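Local coordinates for protein AAA family ATPase (Sulfolobus acidocaldarius, PDB 2W2U) that acts as an ATPase in the archaeal cell-division machinery and binds ESCRT-III through its MIT domain, the part present here, at residues E16-A19 against R20-I24; S60-A63 against I64-Q67; E66-I69 against N70-R74. One frame throughout, in Å; residues are numbered along the deposited sequence.

Contact 1 (E16-A19 against R20-I24); sequences EEMA and RKYAI
E17 and R20 form a salt bridge on helix 11-31, the first of the three helices of the MIT domain. Their side chains cross at about a right angle. E17 OE1 lies at the edge of the R20 guanidinium, in its plane, 3.4 Å from R20 NH1. The hydrogen bond in this pair is weak, with an N-H...O angle of 145°. E17 has CG anti to its backbone nitrogen (chi1 156°) and then bends at chi2, which brings the carboxylate back to the following turn. Its other oxygen, E17 OE2, is 4.1 Å from K21 NZ. That is beyond a salt bridge, though the opposite charges probably still attract.

M18 and Y22 meet differently. They run side by side and point the same way, with M18 CG 3.7 Å from Y22 CE2. The ring also leans close to the backbone, with Y22 CD2 3.2 Å from M18 O. N41 and K44 of helix 35-55 touch the same tyrosine. A serine in place of Y22 would probably leave the M18 methylene without its ring partner and open a gap toward N41 and K44.

A19 packs on V48 of helix 35-55, while R20, A23 and I24 touch apolar side chains of the bound peptide. Beneath these groups the helical backbone bonds continue: A23 N donates to A19 O at 2.9 Å.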
# COMPACT_ATOMS: atom_id res chain seq x y z
N GLU A 16 -9.45 -3.09 1.75
CA GLU A 16 -9.04 -1.98 0.89
C GLU A 16 -8.87 -0.67 1.66
O GLU A 16 -7.88 0.04 1.47
CB GLU A 16 -10.00 -1.82 -0.30
CG GLU A 16 -9.79 -2.90 -1.36
CD GLU A 16 -10.87 -2.95 -2.43
OE1 GLU A 16 -11.90 -2.25 -2.30
OE2 GLU A 16 -10.67 -3.68 -3.42
N GLU A 17 -9.83 -0.36 2.53
CA GLU A 17 -9.76 0.82 3.39
C GLU A 17 -8.58 0.77 4.38
O GLU A 17 -7.91 1.78 4.62
CB GLU A 17 -11.10 1.03 4.11
CG GLU A 17 -11.04 1.84 5.43
CD GLU A 17 -10.57 3.29 5.29
OE1 GLU A 17 -10.69 3.88 4.18
OE2 GLU A 17 -10.08 3.84 6.30
N MET A 18 -8.35 -0.42 4.95
CA MET A 18 -7.22 -0.67 5.84
C MET A 18 -5.89 -0.40 5.14
O MET A 18 -5.03 0.29 5.68
CB MET A 18 -7.26 -2.12 6.35
CG MET A 18 -6.26 -2.45 7.47
SD MET A 18 -6.36 -4.19 7.98
CE MET A 18 -8.09 -4.33 8.39
N ALA A 19 -5.72 -0.96 3.95
CA ALA A 19 -4.55 -0.71 3.10
C ALA A 19 -4.38 0.77 2.79
O ALA A 19 -3.28 1.30 2.87
CB ALA A 19 -4.64 -1.53 1.81
N ARG A 20 -5.50 1.43 2.44
CA ARG A 20 -5.52 2.87 2.17
C ARG A 20 -5.01 3.72 3.35
O ARG A 20 -4.17 4.59 3.16
CB ARG A 20 -6.93 3.32 1.76
CG ARG A 20 -7.02 4.78 1.34
CD ARG A 20 -8.42 5.18 0.89
NE ARG A 20 -8.87 4.41 -0.27
CZ ARG A 20 -9.81 3.47 -0.24
NH1 ARG A 20 -10.45 3.19 0.89
NH2 ARG A 20 -10.13 2.82 -1.35
N LYS A 21 -5.54 3.45 4.55
CA LYS A 21 -5.10 4.12 5.78
C LYS A 21 -3.59 3.98 6.00
O LYS A 21 -2.92 4.96 6.30
CB LYS A 21 -5.88 3.58 6.99
CG LYS A 21 -5.21 3.79 8.36
CD LYS A 21 -6.05 3.31 9.56
CE LYS A 21 -6.45 1.83 9.49
NZ LYS A 21 -7.88 1.65 9.02
N TYR A 22 -3.07 2.77 5.82
CA TYR A 22 -1.63 2.54 5.93
C TYR A 22 -0.83 3.29 4.86
O TYR A 22 0.19 3.91 5.17
CB TYR A 22 -1.30 1.04 5.89
CG TYR A 22 -1.68 0.30 7.15
CD1 TYR A 22 -1.25 0.74 8.39
CD2 TYR A 22 -2.45 -0.86 7.09
CE1 TYR A 22 -1.58 0.05 9.56
CE2 TYR A 22 -2.79 -1.56 8.25
CZ TYR A 22 -2.35 -1.09 9.48
OH TYR A 22 -2.67 -1.76 10.65
N ALA A 23 -1.31 3.23 3.61
CA ALA A 23 -0.66 3.90 2.49
C ALA A 23 -0.60 5.42 2.68
O ALA A 23 0.44 6.04 2.44
CB ALA A 23 -1.36 3.56 1.18
N ILE A 24 -1.70 6.01 3.13
CA ILE A 24 -1.77 7.44 3.45
C ILE A 24 -0.82 7.80 4.60
O ILE A 24 -0.13 8.82 4.53
CB ILE A 24 -3.23 7.89 3.77
CG1 ILE A 24 -4.12 7.78 2.52
CG2 ILE A 24 -3.27 9.32 4.32
CD1 ILE A 24 -5.61 8.01 2.80

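Contact 2 (S60-A63 against I64-Q67); sequences STAA and IYEQ
T61 and Y65 pack together where helix 62-81, the third helix of the MIT three-helix bundle, gets under way. The contact is a CH-pi interaction one turn apart. T61 CB sits 4.3 Å from the centroid of the Y65 ring, 30° off the ring normal, so it lies off-centre. The methyl group comes in near the phenol end, with T61 CG2 3.5 Å from Y65 CE1. This methyl is anti to the T61 backbone nitrogen. The first torsion (chi1 -30°) is about midway between staggered and eclipsed, which suggests some strain. T61 OG1 bonds to a basic side chain of the bound peptide, which may be what holds it there.

The T61 carbonyl does two jobs. T61 O lies over one face of the Y65 ring, offset toward the rim. It also accepts a bond from Y65 N at 3.1 Å, in the carbonyl plane, and a weak, bent one from I64 N.

E66 CG stands beside its own backbone nitrogen (chi1 -71°), and the extended chain passes close to the A62 carbonyl, with E66 CG 3.2 Å from A62 O. Its carboxylate then ends near the A62 methyl, with E66 OE2 3.8 Å from A62 CB. One residue further on, Q67 CB rests 3.3 Å from A63 O.

Y65 is buried against L49, L52 and V53 of helix 35-55. Its hydroxyl bonds to Q12 OE1 and E16 OE2 of helix 11-31, and E16 OE2 also forms a salt bridge with a basic peptide side chain, so Y65 OH is likely to hold the E16 carboxylate in place for the peptide. This end of the groove between the first and third helices is a peptide-binding site of the MIT domain.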
# COMPACT_ATOMS: atom_id res chain seq x y z
N SER A 60 -10.48 -8.33 -11.33
CA SER A 60 -9.93 -7.20 -12.07
C SER A 60 -9.12 -6.23 -11.20
O SER A 60 -8.17 -5.61 -11.69
CB SER A 60 -11.02 -6.46 -12.86
OG SER A 60 -12.05 -6.00 -12.00
N THR A 61 -9.49 -6.10 -9.92
CA THR A 61 -8.77 -5.20 -9.00
C THR A 61 -7.35 -5.69 -8.69
O THR A 61 -6.49 -4.88 -8.34
CB THR A 61 -9.54 -4.97 -7.65
OG1 THR A 61 -10.95 -5.07 -7.85
CG2 THR A 61 -9.21 -3.59 -7.07
N ALA A 62 -7.11 -7.00 -8.82
CA ALA A 62 -5.84 -7.61 -8.41
C ALA A 62 -4.61 -6.96 -9.06
O ALA A 62 -3.58 -6.81 -8.40
CB ALA A 62 -5.84 -9.12 -8.65
N ALA A 63 -4.74 -6.55 -10.33
CA ALA A 63 -3.66 -5.87 -11.06
C ALA A 63 -3.27 -4.55 -10.39
O ALA A 63 -2.08 -4.20 -10.36
CB ALA A 63 -4.06 -5.64 -12.52
N ILE A 64 -4.25 -3.83 -9.86
CA ILE A 64 -4.00 -2.60 -9.10
C ILE A 64 -3.33 -2.89 -7.74
O ILE A 64 -2.38 -2.20 -7.36
CB ILE A 64 -5.28 -1.75 -8.93
CG1 ILE A 64 -5.79 -1.25 -10.29
CG2 ILE A 64 -5.03 -0.57 -7.98
CD1 ILE A 64 -7.28 -0.91 -10.33
N TYR A 65 -3.83 -3.90 -7.02
CA TYR A 65 -3.17 -4.34 -5.78
C TYR A 65 -1.70 -4.65 -6.04
O TYR A 65 -0.82 -4.20 -5.30
CB TYR A 65 -3.80 -5.60 -5.20
CG TYR A 65 -5.28 -5.59 -4.90
CD1 TYR A 65 -5.95 -4.42 -4.51
CD2 TYR A 65 -6.01 -6.78 -4.94
CE1 TYR A 65 -7.31 -4.44 -4.21
CE2 TYR A 65 -7.36 -6.81 -4.65
CZ TYR A 65 -8.00 -5.65 -4.28
OH TYR A 65 -9.35 -5.71 -4.00
N GLU A 66 -1.46 -5.43 -7.09
CA GLU A 66 -0.13 -5.91 -7.44
C GLU A 66 0.80 -4.77 -7.88
O GLU A 66 1.98 -4.76 -7.52
CB GLU A 66 -0.21 -7.02 -8.49
CG GLU A 66 -0.78 -8.34 -7.92
CD GLU A 66 -1.50 -9.20 -8.95
OE1 GLU A 66 -1.42 -8.90 -10.16
OE2 GLU A 66 -2.16 -10.18 -8.54
N GLN A 67 0.26 -3.82 -8.64
CA GLN A 67 0.97 -2.60 -9.02
C GLN A 67 1.40 -1.78 -7.80
O GLN A 67 2.54 -1.31 -7.75
CB GLN A 67 0.10 -1.73 -9.94
CG GLN A 67 0.78 -0.45 -10.44
CD GLN A 67 -0.21 0.59 -10.99
OE1 GLN A 67 -1.11 0.26 -11.76
NE2 GLN A 67 -0.04 1.85 -10.58

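Contact 3 (E66-I69 against N70-R74); sequences EQMI and NEYKR
M68 and Y72 make the tight side of this stretch of helix 62-81. Their side chains cross obliquely. M68 bends at chi2 (-43°) and chi3 (-73°), and the hook brings its methyl to the phenol end of the ring: M68 CE is 3.7 Å from Y72 CZ. The same methyl lies 3.5 Å from E71 OE2. M68 O sits over one face of the Y72 ring, 3.1 Å above its plane and offset toward the rim. Y72 OH bonds to the backbone of the bound peptide, and E71 OE2 to one of its polar side chains.

Q67 and E71 run side by side at the rim of the peptide groove. Q67 NE2 donates to E71 OE1 at 3.0 Å, and the N-H...O angle is 160°. The oxygen lies in the amide plane of Q67, but the amide meets it from above the carboxylate plane. E71 thus has one oxygen for its own helix and one for the peptide.

The flank against helix 35-55 is apolar. I69 and K73 lie alongside each other, with I69 CG2 3.7 Å from K73 CE; I69 packs on L49, K73 and Y72 on I46.

The solvent side is looser. N70 and R74 are exposed there, and a water donates to Q67 O at 2.7 Å and weakly accepts from R74 NH2. M68, E71 and Y72 thus line the peptide groove of the MIT domain.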
# COMPACT_ATOMS: atom_id res chain seq x y z
N GLU A 66 -1.46 -5.43 -7.09
CA GLU A 66 -0.13 -5.91 -7.44
C GLU A 66 0.80 -4.77 -7.88
O GLU A 66 1.98 -4.76 -7.52
CB GLU A 66 -0.21 -7.02 -8.49
CG GLU A 66 -0.78 -8.34 -7.92
CD GLU A 66 -1.50 -9.20 -8.95
OE1 GLU A 66 -1.42 -8.90 -10.16
OE2 GLU A 66 -2.16 -10.18 -8.54
N GLN A 67 0.26 -3.82 -8.64
CA GLN A 67 0.97 -2.60 -9.02
C GLN A 67 1.40 -1.78 -7.80
O GLN A 67 2.54 -1.31 -7.75
CB GLN A 67 0.10 -1.73 -9.94
CG GLN A 67 0.78 -0.45 -10.44
CD GLN A 67 -0.21 0.59 -10.99
OE1 GLN A 67 -1.11 0.26 -11.76
NE2 GLN A 67 -0.04 1.85 -10.58
N MET A 68 0.50 -1.61 -6.84
CA MET A 68 0.80 -0.79 -5.67
C MET A 68 1.79 -1.46 -4.70
O MET A 68 2.64 -0.78 -4.11
CB MET A 68 -0.49 -0.35 -4.96
CG MET A 68 -1.36 0.60 -5.81
SD MET A 68 -0.46 1.90 -6.70
CE MET A 68 -0.03 3.00 -5.36
N ILE A 69 1.67 -2.78 -4.56
CA ILE A 69 2.65 -3.58 -3.80
C ILE A 69 4.06 -3.27 -4.32
O ILE A 69 4.96 -2.97 -3.54
CB ILE A 69 2.34 -5.11 -3.87
CG1 ILE A 69 1.16 -5.45 -2.96
CG2 ILE A 69 3.56 -5.96 -3.47
CD1 ILE A 69 0.63 -6.87 -3.12
N ASN A 70 4.23 -3.30 -5.64
CA ASN A 70 5.53 -3.08 -6.25
C ASN A 70 6.05 -1.66 -6.09
O ASN A 70 7.24 -1.46 -5.81
CB ASN A 70 5.52 -3.50 -7.72
CG ASN A 70 5.39 -4.99 -7.89
OD1 ASN A 70 5.95 -5.77 -7.11
ND2 ASN A 70 4.66 -5.41 -8.91
N GLU A 71 5.17 -0.68 -6.24
CA GLU A 71 5.52 0.72 -6.01
C GLU A 71 5.98 0.94 -4.58
O GLU A 71 6.99 1.60 -4.34
CB GLU A 71 4.34 1.64 -6.34
CG GLU A 71 4.06 1.78 -7.83
CD GLU A 71 3.04 2.85 -8.16
OE1 GLU A 71 2.47 2.79 -9.26
OE2 GLU A 71 2.82 3.77 -7.33
N TYR A 72 5.24 0.37 -3.62
CA TYR A 72 5.57 0.52 -2.21
C TYR A 72 6.84 -0.24 -1.85
O TYR A 72 7.67 0.27 -1.09
CB TYR A 72 4.40 0.10 -1.31
CG TYR A 72 3.14 0.93 -1.50
CD1 TYR A 72 3.20 2.24 -1.97
CD2 TYR A 72 1.88 0.41 -1.18
CE1 TYR A 72 2.05 3.00 -2.14
CE2 TYR A 72 0.73 1.16 -1.35
CZ TYR A 72 0.82 2.46 -1.82
OH TYR A 72 -0.32 3.21 -1.99
N LYS A 73 7.01 -1.44 -2.41
CA LYS A 73 8.25 -2.21 -2.24
C LYS A 73 9.45 -1.42 -2.74
O LYS A 73 10.50 -1.42 -2.09
CB LYS A 73 8.19 -3.55 -2.97
CG LYS A 73 7.40 -4.65 -2.28
CD LYS A 73 7.65 -5.98 -2.97
CE LYS A 73 6.86 -7.11 -2.33
NZ LYS A 73 7.24 -7.33 -0.91
N ARG A 74 9.30 -0.76 -3.88
CA ARG A 74 10.37 0.04 -4.46
C ARG A 74 10.69 1.29 -3.64
O ARG A 74 11.84 1.69 -3.55
CB ARG A 74 10.05 0.42 -5.91
CG ARG A 74 10.61 -0.52 -6.95
CD ARG A 74 10.12 -0.13 -8.33
NE ARG A 74 8.93 -0.89 -8.71
CZ ARG A 74 7.88 -0.40 -9.35
NH1 ARG A 74 7.83 0.89 -9.69
NH2 ARG A 74 6.87 -1.19 -9.65
O HOH W 1 4.38 -1.06 -9.73

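In the fold
All three contacts are partly buried and join successive turns of a single helix. Contact 1 lies on helix 11-31. Contacts 2 and 3 follow each other on helix 62-81 and share E66 and Q67. Contact 2, at the start of that helix, is farther out: its centre is about 12 Å from the chain centre, against about 7 Å for the other two. The two helices meet at E16-Y65 and where A23 packs on Y72. Both also touch helix 35-55 and the bound peptide. Contact 1 carries charge pairs on its surface. Contact 2 relies on methyl-to-ring packing and a buried tyrosine. Contact 3 sets an amide-carboxylate bond and a water beside a buried methionine and tyrosine.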